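Carboxynorspermidine decarboxylase (Campylobacter jejuni subsp. jejuni 81116, PDB 3N29) probably catalyses the pyridoxal-5'-phosphate-dependent decarboxylation of carboxynorspermidine to norspermidine, the polyamine bound in this crystal. Local coordinates at residues Lys71-Leu76 with Gly94-Gly99; Val233-Gly238 with Val266-Gly271; Ala283-Ile288 with Ala296-Ser301; Asn338-Leu343 with Asp361-Ile366. All blocks are in the same frame, centred on the assembly; numbering follows the deposited sequence.

Interaction 1 of 4, residues Lys71-Leu76 with Gly94-Gly99; sequences KVLLAL and GCTCSG. With PLP (pyridoxal-5'-phosphate), chain C.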
# COMPACT_ATOMS: atom_id res chain seq x y z
N LYS A 71 19.43 24.75 9.00
CA LYS A 71 18.10 24.64 9.61
C LYS A 71 17.51 23.24 9.25
O LYS A 71 17.49 22.89 8.08
CB LYS A 71 17.22 25.74 9.10
CG LYS A 71 17.54 27.14 9.67
CD LYS A 71 16.78 28.22 8.99
CE LYS A 71 15.39 28.42 9.48
NZ LYS A 71 14.46 29.34 8.69
N VAL A 72 17.10 22.46 10.24
CA VAL A 72 16.69 21.07 9.97
C VAL A 72 15.17 20.99 9.95
O VAL A 72 14.45 21.54 10.85
CB VAL A 72 17.37 20.09 10.95
CG1 VAL A 72 17.05 18.60 10.66
CG2 VAL A 72 18.78 20.29 10.95
N LEU A 73 14.63 20.33 8.93
CA LEU A 73 13.20 20.14 8.76
C LEU A 73 12.84 18.65 8.79
O LEU A 73 13.65 17.81 8.42
CB LEU A 73 12.71 20.71 7.41
CG LEU A 73 13.12 22.17 7.07
CD1 LEU A 73 12.89 22.51 5.60
CD2 LEU A 73 12.34 23.15 7.89
N LEU A 74 11.62 18.34 9.24
CA LEU A 74 11.11 16.96 9.20
C LEU A 74 10.48 16.81 7.80
O LEU A 74 9.52 17.50 7.48
CB LEU A 74 10.02 16.74 10.24
CG LEU A 74 9.06 15.50 10.09
CD1 LEU A 74 9.93 14.27 10.09
CD2 LEU A 74 7.93 15.54 11.21
N ALA A 75 10.97 15.85 7.02
CA ALA A 75 10.27 15.45 5.76
C ALA A 75 9.09 14.49 6.09
O ALA A 75 9.31 13.37 6.47
CB ALA A 75 11.28 14.72 4.80
N LEU A 76 7.86 14.99 5.99
CA LEU A 76 6.63 14.26 6.40
C LEU A 76 6.37 12.95 5.58
O LEU A 76 5.65 12.07 6.11
CB LEU A 76 5.40 15.15 6.27
CG LEU A 76 5.30 16.20 7.45
CD1 LEU A 76 4.22 17.24 7.07
CD2 LEU A 76 4.95 15.58 8.80
N GLY A 94 10.79 23.02 11.23
CA GLY A 94 9.55 22.99 10.51
C GLY A 94 9.47 21.68 9.74
O GLY A 94 10.13 20.72 10.17
N CYS A 95 8.59 21.65 8.74
CA CYS A 95 8.33 20.44 7.92
C CYS A 95 8.52 20.70 6.43
O CYS A 95 8.24 21.81 5.91
CB CYS A 95 6.89 20.04 8.06
SG CYS A 95 6.49 19.46 9.69
N THR A 96 9.01 19.68 5.76
CA THR A 96 8.99 19.65 4.32
C THR A 96 7.82 18.78 3.86
O THR A 96 7.59 17.65 4.36
CB THR A 96 10.27 19.06 3.75
OG1 THR A 96 11.28 20.03 3.94
CG2 THR A 96 10.11 18.86 2.21
N CYS A 97 7.11 19.33 2.89
CA CYS A 97 5.81 18.85 2.46
C CYS A 97 5.75 18.69 0.96
O CYS A 97 6.31 19.48 0.20
CB CYS A 97 4.75 19.88 2.87
SG CYS A 97 4.86 20.28 4.62
N SER A 98 5.01 17.70 0.51
CA SER A 98 4.96 17.42 -0.90
C SER A 98 3.78 18.10 -1.65
O SER A 98 3.54 17.88 -2.86
CB SER A 98 4.76 15.91 -1.03
OG SER A 98 3.45 15.59 -0.54
N GLY A 99 2.95 18.82 -0.93
CA GLY A 99 1.67 19.22 -1.50
C GLY A 99 0.76 19.73 -0.44
O GLY A 99 1.24 19.97 0.69
N1 PLP C . 13.08 15.69 0.68
C2 PLP C . 12.51 15.20 -0.47
C2A PLP C . 12.28 16.12 -1.64
C3 PLP C . 12.12 13.82 -0.50
O3 PLP C . 11.53 13.30 -1.65
C4 PLP C . 12.32 12.99 0.62
C4A PLP C . 11.86 11.55 0.58
C5 PLP C . 12.95 13.51 1.76
C6 PLP C . 13.32 14.88 1.75
C5A PLP C . 13.21 12.67 2.99
O4P PLP C . 13.93 11.50 2.68
P PLP C . 14.41 10.49 3.79
O1P PLP C . 13.18 10.10 4.58
O2P PLP C . 15.41 11.24 4.70
O3P PLP C . 15.12 9.40 3.13

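Interaction 2 of 4, residues Val233-Gly238 with Val266-Gly271; sequences VNFGGG and VYLEPG. With PLP (pyridoxal-5'-phosphate), chain C.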
# COMPACT_ATOMS: atom_id res chain seq x y z
N VAL A 233 19.98 27.21 0.19
CA VAL A 233 20.08 25.97 -0.51
C VAL A 233 19.58 24.86 0.42
O VAL A 233 19.90 24.85 1.61
CB VAL A 233 21.55 25.75 -0.93
CG1 VAL A 233 21.76 24.35 -1.58
CG2 VAL A 233 21.97 26.79 -1.96
N ASN A 234 18.82 23.91 -0.12
CA ASN A 234 18.23 22.80 0.61
C ASN A 234 18.85 21.49 0.08
O ASN A 234 18.75 21.21 -1.14
CB ASN A 234 16.73 22.85 0.36
CG ASN A 234 15.95 21.89 1.25
OD1 ASN A 234 16.33 20.74 1.43
ND2 ASN A 234 14.84 22.35 1.77
N PHE A 235 19.52 20.75 0.94
CA PHE A 235 20.30 19.56 0.55
C PHE A 235 19.42 18.29 0.64
O PHE A 235 19.92 17.16 0.61
CB PHE A 235 21.40 19.31 1.56
CG PHE A 235 22.52 20.32 1.54
CD1 PHE A 235 22.56 21.36 0.62
CD2 PHE A 235 23.59 20.14 2.41
CE1 PHE A 235 23.60 22.25 0.61
CE2 PHE A 235 24.66 21.03 2.39
CZ PHE A 235 24.65 22.08 1.48
N GLY A 236 18.15 18.50 0.82
CA GLY A 236 17.16 17.40 0.81
C GLY A 236 17.38 16.39 1.94
O GLY A 236 17.90 16.73 3.03
N GLY A 237 16.88 15.18 1.73
CA GLY A 237 16.90 14.20 2.78
C GLY A 237 17.81 13.06 2.40
O GLY A 237 18.67 13.20 1.54
N GLY A 238 17.58 11.90 3.02
CA GLY A 238 18.41 10.75 2.80
C GLY A 238 19.67 10.61 3.62
O GLY A 238 20.44 9.69 3.39
N VAL A 266 21.59 27.04 4.74
CA VAL A 266 21.43 25.66 4.27
C VAL A 266 20.27 25.07 5.05
O VAL A 266 20.11 25.33 6.25
CB VAL A 266 22.70 24.81 4.59
CG1 VAL A 266 22.42 23.37 4.31
CG2 VAL A 266 23.92 25.27 3.73
N TYR A 267 19.47 24.27 4.37
CA TYR A 267 18.38 23.49 4.95
C TYR A 267 18.64 22.02 4.75
O TYR A 267 19.18 21.60 3.69
CB TYR A 267 17.04 23.86 4.29
CG TYR A 267 16.57 25.21 4.68
CD1 TYR A 267 15.67 25.36 5.73
CD2 TYR A 267 17.03 26.35 4.02
CE1 TYR A 267 15.22 26.58 6.11
CE2 TYR A 267 16.61 27.61 4.43
CZ TYR A 267 15.71 27.71 5.47
OH TYR A 267 15.24 28.91 5.91
N LEU A 268 18.29 21.21 5.75
CA LEU A 268 18.33 19.74 5.59
C LEU A 268 16.93 19.21 5.87
O LEU A 268 16.22 19.78 6.70
CB LEU A 268 19.31 19.08 6.54
CG LEU A 268 20.80 19.42 6.56
CD1 LEU A 268 21.47 18.81 7.75
CD2 LEU A 268 21.53 18.94 5.31
N GLU A 269 16.53 18.11 5.24
CA GLU A 269 15.17 17.70 5.40
C GLU A 269 15.10 16.19 5.48
O GLU A 269 14.45 15.50 4.62
CB GLU A 269 14.24 18.37 4.37
CG GLU A 269 14.70 18.31 3.00
CD GLU A 269 13.74 18.93 1.93
OE1 GLU A 269 13.67 18.28 0.89
OE2 GLU A 269 13.05 19.97 2.15
N PRO A 270 15.65 15.65 6.57
CA PRO A 270 15.51 14.26 6.85
C PRO A 270 14.08 13.84 7.19
O PRO A 270 13.33 14.59 7.85
CB PRO A 270 16.37 14.10 8.07
CG PRO A 270 16.25 15.34 8.78
CD PRO A 270 16.35 16.33 7.68
N GLY A 271 13.71 12.65 6.74
CA GLY A 271 12.50 11.99 7.22
C GLY A 271 12.84 10.74 8.07
O GLY A 271 12.63 10.69 9.30
N1 PLP C . 13.08 15.69 0.68
C2 PLP C . 12.51 15.20 -0.47
C2A PLP C . 12.28 16.12 -1.64
C3 PLP C . 12.12 13.82 -0.50
O3 PLP C . 11.53 13.30 -1.65
C4 PLP C . 12.32 12.99 0.62
C4A PLP C . 11.86 11.55 0.58
C5 PLP C . 12.95 13.51 1.76
C6 PLP C . 13.32 14.88 1.75
C5A PLP C . 13.21 12.67 2.99
O4P PLP C . 13.93 11.50 2.68
P PLP C . 14.41 10.49 3.79
O1P PLP C . 13.18 10.10 4.58
O2P PLP C . 15.41 11.24 4.70
O3P PLP C . 15.12 9.40 3.13

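Interaction 3 of 4, residues Ala283-Ile288 with Ala296-Ser301; sequences ASVVDI and AILDTS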
# COMPACT_ATOMS: atom_id res chain seq x y z
N ALA A 283 2.32 -7.26 17.62
CA ALA A 283 1.22 -8.08 17.12
C ALA A 283 1.11 -9.25 18.05
O ALA A 283 2.04 -9.51 18.85
CB ALA A 283 1.57 -8.55 15.68
N SER A 284 0.01 -9.96 18.00
CA SER A 284 -0.13 -11.18 18.75
C SER A 284 -0.16 -12.41 17.84
O SER A 284 -0.71 -12.34 16.74
CB SER A 284 -1.49 -11.14 19.53
OG SER A 284 -1.45 -10.09 20.53
N VAL A 285 0.35 -13.51 18.36
CA VAL A 285 0.05 -14.86 17.85
C VAL A 285 -1.40 -15.25 18.07
O VAL A 285 -1.80 -15.48 19.19
CB VAL A 285 1.05 -15.91 18.42
CG1 VAL A 285 0.81 -17.31 17.78
CG2 VAL A 285 2.56 -15.38 18.31
N VAL A 286 -2.17 -15.36 17.00
CA VAL A 286 -3.52 -15.78 17.04
C VAL A 286 -3.68 -17.29 16.90
O VAL A 286 -4.54 -17.89 17.51
CB VAL A 286 -4.35 -15.06 15.98
CG1 VAL A 286 -5.86 -15.49 16.04
CG2 VAL A 286 -4.18 -13.50 16.19
N ASP A 287 -2.86 -17.89 16.07
CA ASP A 287 -2.89 -19.34 15.87
C ASP A 287 -1.51 -19.84 15.51
O ASP A 287 -0.73 -19.10 15.02
CB ASP A 287 -3.89 -19.71 14.78
CG ASP A 287 -4.41 -21.19 14.87
OD1 ASP A 287 -4.24 -21.86 15.89
OD2 ASP A 287 -4.97 -21.63 13.88
N ILE A 288 -1.25 -21.10 15.77
CA ILE A 288 -0.04 -21.76 15.38
C ILE A 288 -0.41 -23.08 14.67
O ILE A 288 -1.12 -23.88 15.19
CB ILE A 288 0.87 -22.02 16.56
CG1 ILE A 288 1.28 -20.73 17.24
CG2 ILE A 288 2.07 -22.73 16.13
CD1 ILE A 288 2.17 -20.94 18.31
N ALA A 296 3.31 -19.47 12.74
CA ALA A 296 2.55 -18.63 13.61
C ALA A 296 1.80 -17.63 12.76
O ALA A 296 2.37 -16.95 11.96
CB ALA A 296 3.43 -17.92 14.54
N ILE A 297 0.51 -17.57 12.94
CA ILE A 297 -0.33 -16.63 12.22
C ILE A 297 -0.63 -15.47 13.18
O ILE A 297 -1.22 -15.69 14.24
CB ILE A 297 -1.59 -17.28 11.81
CG1 ILE A 297 -1.25 -18.50 10.92
CG2 ILE A 297 -2.49 -16.28 11.07
CD1 ILE A 297 -2.49 -19.28 10.30
N LEU A 298 -0.23 -14.30 12.80
CA LEU A 298 -0.32 -13.13 13.64
C LEU A 298 -1.53 -12.27 13.29
O LEU A 298 -2.09 -12.40 12.17
CB LEU A 298 0.92 -12.29 13.54
CG LEU A 298 2.20 -13.07 13.63
CD1 LEU A 298 3.37 -12.11 13.51
CD2 LEU A 298 2.23 -14.01 14.87
N ASP A 299 -1.82 -11.26 14.14
CA ASP A 299 -2.89 -10.29 13.82
C ASP A 299 -2.42 -9.03 13.11
O ASP A 299 -2.95 -7.90 13.25
CB ASP A 299 -3.75 -9.99 15.08
CG ASP A 299 -2.96 -9.34 16.23
OD1 ASP A 299 -1.78 -9.11 16.08
OD2 ASP A 299 -3.59 -9.07 17.31
N THR A 300 -1.40 -9.19 12.29
CA THR A 300 -0.87 -8.10 11.54
C THR A 300 -0.53 -8.69 10.16
O THR A 300 -0.65 -9.89 9.94
CB THR A 300 0.35 -7.41 12.19
OG1 THR A 300 0.58 -6.17 11.56
CG2 THR A 300 1.70 -8.22 12.08
N SER A 301 -0.26 -7.81 9.24
CA SER A 301 -0.04 -8.22 7.82
C SER A 301 1.16 -7.50 7.26
O SER A 301 1.32 -6.26 7.41
CB SER A 301 -1.28 -7.97 6.99
OG SER A 301 -0.96 -7.71 5.64

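Interaction 4 of 4, residues Asn338-Leu343 with Asp361-Ile366; sequences NEFAYL and DKKLKI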
# COMPACT_ATOMS: atom_id res chain seq x y z
N ASN A 338 19.72 -24.73 20.78
CA ASN A 338 18.60 -24.63 21.74
C ASN A 338 17.50 -23.65 21.24
O ASN A 338 16.78 -23.08 22.02
CB ASN A 338 19.09 -24.20 23.12
CG ASN A 338 20.04 -25.24 23.81
OD1 ASN A 338 19.93 -26.47 23.65
ND2 ASN A 338 20.96 -24.72 24.60
N GLU A 339 17.37 -23.46 19.93
CA GLU A 339 16.32 -22.58 19.39
C GLU A 339 15.13 -23.30 18.76
O GLU A 339 15.17 -24.50 18.51
CB GLU A 339 16.93 -21.68 18.35
CG GLU A 339 18.01 -20.71 18.95
CD GLU A 339 18.70 -19.93 17.86
OE1 GLU A 339 18.83 -20.44 16.72
OE2 GLU A 339 19.06 -18.78 18.10
N PHE A 340 14.09 -22.52 18.46
CA PHE A 340 12.88 -23.02 17.80
C PHE A 340 12.57 -22.12 16.61
O PHE A 340 12.52 -20.90 16.76
CB PHE A 340 11.72 -22.99 18.78
CG PHE A 340 11.99 -23.75 20.03
CD1 PHE A 340 11.79 -25.14 20.05
CD2 PHE A 340 12.54 -23.13 21.12
CE1 PHE A 340 12.10 -25.88 21.20
CE2 PHE A 340 12.84 -23.89 22.30
CZ PHE A 340 12.64 -25.25 22.30
N ALA A 341 12.45 -22.72 15.41
CA ALA A 341 12.15 -21.99 14.17
C ALA A 341 10.64 -21.85 13.95
O ALA A 341 9.90 -22.88 14.03
CB ALA A 341 12.76 -22.73 12.93
N TYR A 342 10.21 -20.67 13.56
CA TYR A 342 8.83 -20.46 13.09
C TYR A 342 8.78 -19.55 11.82
O TYR A 342 9.54 -18.55 11.72
CB TYR A 342 8.07 -19.75 14.19
CG TYR A 342 7.77 -20.56 15.43
CD1 TYR A 342 6.58 -21.23 15.58
CD2 TYR A 342 8.67 -20.59 16.47
CE1 TYR A 342 6.28 -21.98 16.72
CE2 TYR A 342 8.42 -21.30 17.61
CZ TYR A 342 7.22 -22.01 17.72
OH TYR A 342 7.00 -22.68 18.86
N LEU A 343 7.88 -19.88 10.90
CA LEU A 343 7.41 -18.94 9.88
C LEU A 343 6.42 -17.98 10.57
O LEU A 343 5.47 -18.42 11.23
CB LEU A 343 6.75 -19.66 8.71
CG LEU A 343 7.68 -20.32 7.69
CD1 LEU A 343 6.81 -21.12 6.61
CD2 LEU A 343 8.54 -19.23 7.05
N ASP A 361 14.31 -18.38 21.27
CA ASP A 361 14.85 -19.15 22.42
C ASP A 361 13.86 -20.06 23.12
O ASP A 361 14.25 -20.88 23.95
CB ASP A 361 15.25 -18.18 23.54
CG ASP A 361 16.55 -17.52 23.27
OD1 ASP A 361 17.13 -17.74 22.18
OD2 ASP A 361 17.03 -16.80 24.17
N LYS A 362 12.57 -19.87 22.87
CA LYS A 362 11.55 -20.73 23.47
C LYS A 362 10.37 -20.87 22.52
O LYS A 362 10.26 -20.09 21.57
CB LYS A 362 11.09 -20.13 24.79
CG LYS A 362 10.83 -18.65 24.70
CD LYS A 362 9.94 -18.13 25.88
CE LYS A 362 9.15 -16.87 25.42
NZ LYS A 362 8.10 -16.45 26.43
N LYS A 363 9.53 -21.88 22.72
CA LYS A 363 8.40 -22.08 21.85
C LYS A 363 7.46 -20.92 21.99
O LYS A 363 7.33 -20.35 23.04
CB LYS A 363 7.62 -23.37 22.18
CG LYS A 363 8.42 -24.59 21.86
CD LYS A 363 7.71 -25.86 22.38
CE LYS A 363 8.43 -27.07 21.89
NZ LYS A 363 8.15 -27.27 20.45
N LEU A 364 6.81 -20.57 20.88
CA LEU A 364 5.74 -19.60 20.91
C LEU A 364 4.45 -20.23 21.39
O LEU A 364 4.21 -21.43 21.23
CB LEU A 364 5.54 -19.01 19.50
CG LEU A 364 6.68 -18.18 18.94
CD1 LEU A 364 6.37 -17.73 17.47
CD2 LEU A 364 6.90 -17.04 19.99
N LYS A 365 3.58 -19.39 21.96
CA LYS A 365 2.26 -19.83 22.31
C LYS A 365 1.25 -18.82 21.78
O LYS A 365 1.55 -17.63 21.68
CB LYS A 365 2.09 -19.87 23.83
CG LYS A 365 3.11 -20.73 24.57
CD LYS A 365 2.84 -20.75 26.05
CE LYS A 365 4.14 -20.84 26.85
NZ LYS A 365 4.78 -19.51 27.11
N ILE A 366 0.04 -19.31 21.56
CA ILE A 366 -1.06 -18.43 21.23
C ILE A 366 -1.16 -17.35 22.31
O ILE A 366 -1.14 -17.66 23.50
CB ILE A 366 -2.39 -19.19 21.05
CG1 ILE A 366 -2.27 -20.06 19.76
CG2 ILE A 366 -3.54 -18.20 21.05
CD1 ILE A 366 -3.39 -21.10 19.48

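Interaction 1 of 4, residues Lys71-Leu76 with Gly94-Gly99
Leu74 and Ala75 run parallel to Cys95 and Thr96 as neighbouring strands of the closed barrel, the short strand axes inclined by 52° and 4.3 Å apart at their closest. Leu74 is held through both its backbone groups: its N donates to Gly94 O (3.0 Å), and its O accepts from Thr96 N. Leu76 N then bonds to Thr96 O, carrying the ladder one step past the end of strand 71-75.

On the face shared by Leu73, Ala75 and Thr96, the Leu73 and Thr96 side chains cross at about a right angle, Leu73 CD1 resting 3.4 Å from Thr96 OG1. That hydroxyl has its polar partner elsewhere, in the carboxylate of Glu269. The second methyl, Leu73 CD2, lies over the backbone of Gly94 at 3.7 Å from its N, and Gly94 N is buried without a hydrogen-bonding partner. Ala75 CB stands 3.3 Å from C5A of pyridoxal-5'-phosphate, making this strand end part of the cofactor pocket.

The opposite face, with Leu74 and Cys95, is apolar. Leu76 has CG anti to its carbonyl carbon (chi1 -76°), a turn that brings CD1 between the two cysteines, 4.0 Å from Cys95 CB and 4.0 Å from Cys97 SG.

The two strands belong to a right-handed beta-alpha-beta unit whose helix 85-91 sends Met85 against Leu74, Leu76 and Cys95. Helix 100-109 packs on Cys95 and Cys97 through Ala106, while His115 of strand 113-118 touches Leu73 and Thr96 on the barrel's inner side.

Interaction 2 of 4, residues Val233-Gly238 with Val266-Gly271
Asn234 and Glu269 meet at about a right angle where the last two strands of the barrel give way to cofactor-binding loops. The amide and carboxylate planes are 75° apart, and Asn234 ND2 reaches Glu269 OE2 (3.0 Å) from above the carboxylate plane through a bent bond (139°). Asn234 OD1 accepts from Gly236 N, an Asx turn that fixes the amide's rotation and leaves ND2 facing the glutamate.

Apolar side chains pack closely at the strand ends. Parallel pairing ties Tyr267 N to Val233 O and Phe235 N to Tyr267 O (2.9 Å), and Val266 CG1 sits over the centre of the Phe235 ring, 3.7 Å from its centroid. Leu268 CD2 adds to this apolar side, which helix 248-262 covers.

Beyond the strands side-chain packing thins out, though the segments remain buried: Gly236, Gly237 and Gly238 meet Glu269, Pro270 and Gly271 mainly by backbone, with Glu269 N bonded to Gly236 O. Here the chains part around the phosphate, and Gly238 N (2.8 Å) and Gly271 N (3.0 Å) both donate to its O2P.

Glu269 OE1 lies 2.7 Å from the pyridine N1, while Thr96 and His200 hold the same carboxylate. This geometry is consistent with the acid keeping the ring nitrogen protonated, as in related fold-type III decarboxylases, and so strengthening the cofactor as an electron sink.

Interaction 3 of 4, residues Ala283-Ile288 with Ala296-Ser301
Asp299 turns its carboxylate back onto strand 279-290 at Ser284, where Asp299 OD1 accepts from Ser284 N (2.8 Å), the N-H coming from above the carboxylate plane. Asp299 CG lies between its own backbone N and carbonyl carbon (chi1 62°), the crowded position, which brings the carboxylate beside Ser284 while Asp299 N donates to Ser284 O. Its other oxygen, OD2, is held by Thr44 and by a salt bridge to Lys122 of the second subunit. Val286 meets this aspartate at about a right angle, with CG2 3.7 Å from Asp299 CB.

On the face of Val285, Leu298 and Ala296, Val285 and Leu298 approach at a slant and touch through Val285 CG2 and Leu298 CD2 (3.7 Å). Ala296 CB lies beside Val285 CG1.

The two strands form an antiparallel hairpin in the mixed sheet of the beta domain, interrupted by a classic bulge: Val286 N (2.9 Å) and Asp287 N (3.3 Å) both donate to Ile297 O. Ile297 N returns a bond to Asp287 O. The extra residue shifts the register by one, so Val286 and Asp287 both lie opposite Ile297.

Next to Asp299, Thr300 CG2 packs on Ala283 CB at 3.6 Å, its OG1 being engaged by His305. The second subunit closes over the bulge, with Phe121 of that chain against Val286 and its Ser140 hydrogen-bonded to Asp287.

Interaction 4 of 4, residues Asn338-Leu343 with Asp361-Ile366
Asp361 opens the contact through its backbone, its carbonyl O lying at the edge of the Phe340 ring, 3.7 Å from Phe340 CE2. The Glu339 carboxylate, close by, is engaged by Lys336 N and by a salt bridge to Arg322. At Lys362 it is again the main chain that touches, Lys362 C coming 3.4 Å from Phe340 CD2.

Lys363 then lays its aliphatic chain over one face of the same ring. Lys363 CG stands 4.0 Å from the ring centroid, displaced toward the rim, and the extended chain (chi2 and chi3 near 180°) carries Lys363 CE to Phe340 CE1. Lys363 CB also reaches Tyr342 OH.

With Leu364 the contact turns inward. Leu364 N donates to Tyr342 OH (2.9 Å, 145°), and the two side chains run antiparallel alongside one another, putting Leu364 CD1 over the tyrosine ring 3.8 Å from its centroid. Leu364 also packs on Ile288 and Ala296.

Phe340 and Tyr342, with one residue between them on strand 340-345, thus receive the irregular loop between strands 354-360 and 369-372: a loop packed against the sheet by aromatic CH-pi contacts, at the outer end of the C-terminal beta domain of this decarboxylase family.

How the interactions relate
Interactions 1 and 2 are both buried and share the barrel: strands 71-75 and 265-268 are neighbours, linked by a backbone bond from Leu73 N to Leu268 O, and Thr96 and Glu269 join the two contacts. Both touch the cofactor, interaction 1 by an alanine methyl and interaction 2 by a carboxylate and backbone N-H groups. Interactions 3 and 4 lie in the beta domain, their centres about 36 to 43 Å from those two. They adjoin through Ala296 N and Leu343 O, but interaction 3 is largely buried and borders the second subunit, whereas interaction 4 is only partly buried, with exposed lysines beside Tyr342 and Leu364, relying on aromatic faces instead of paired strands.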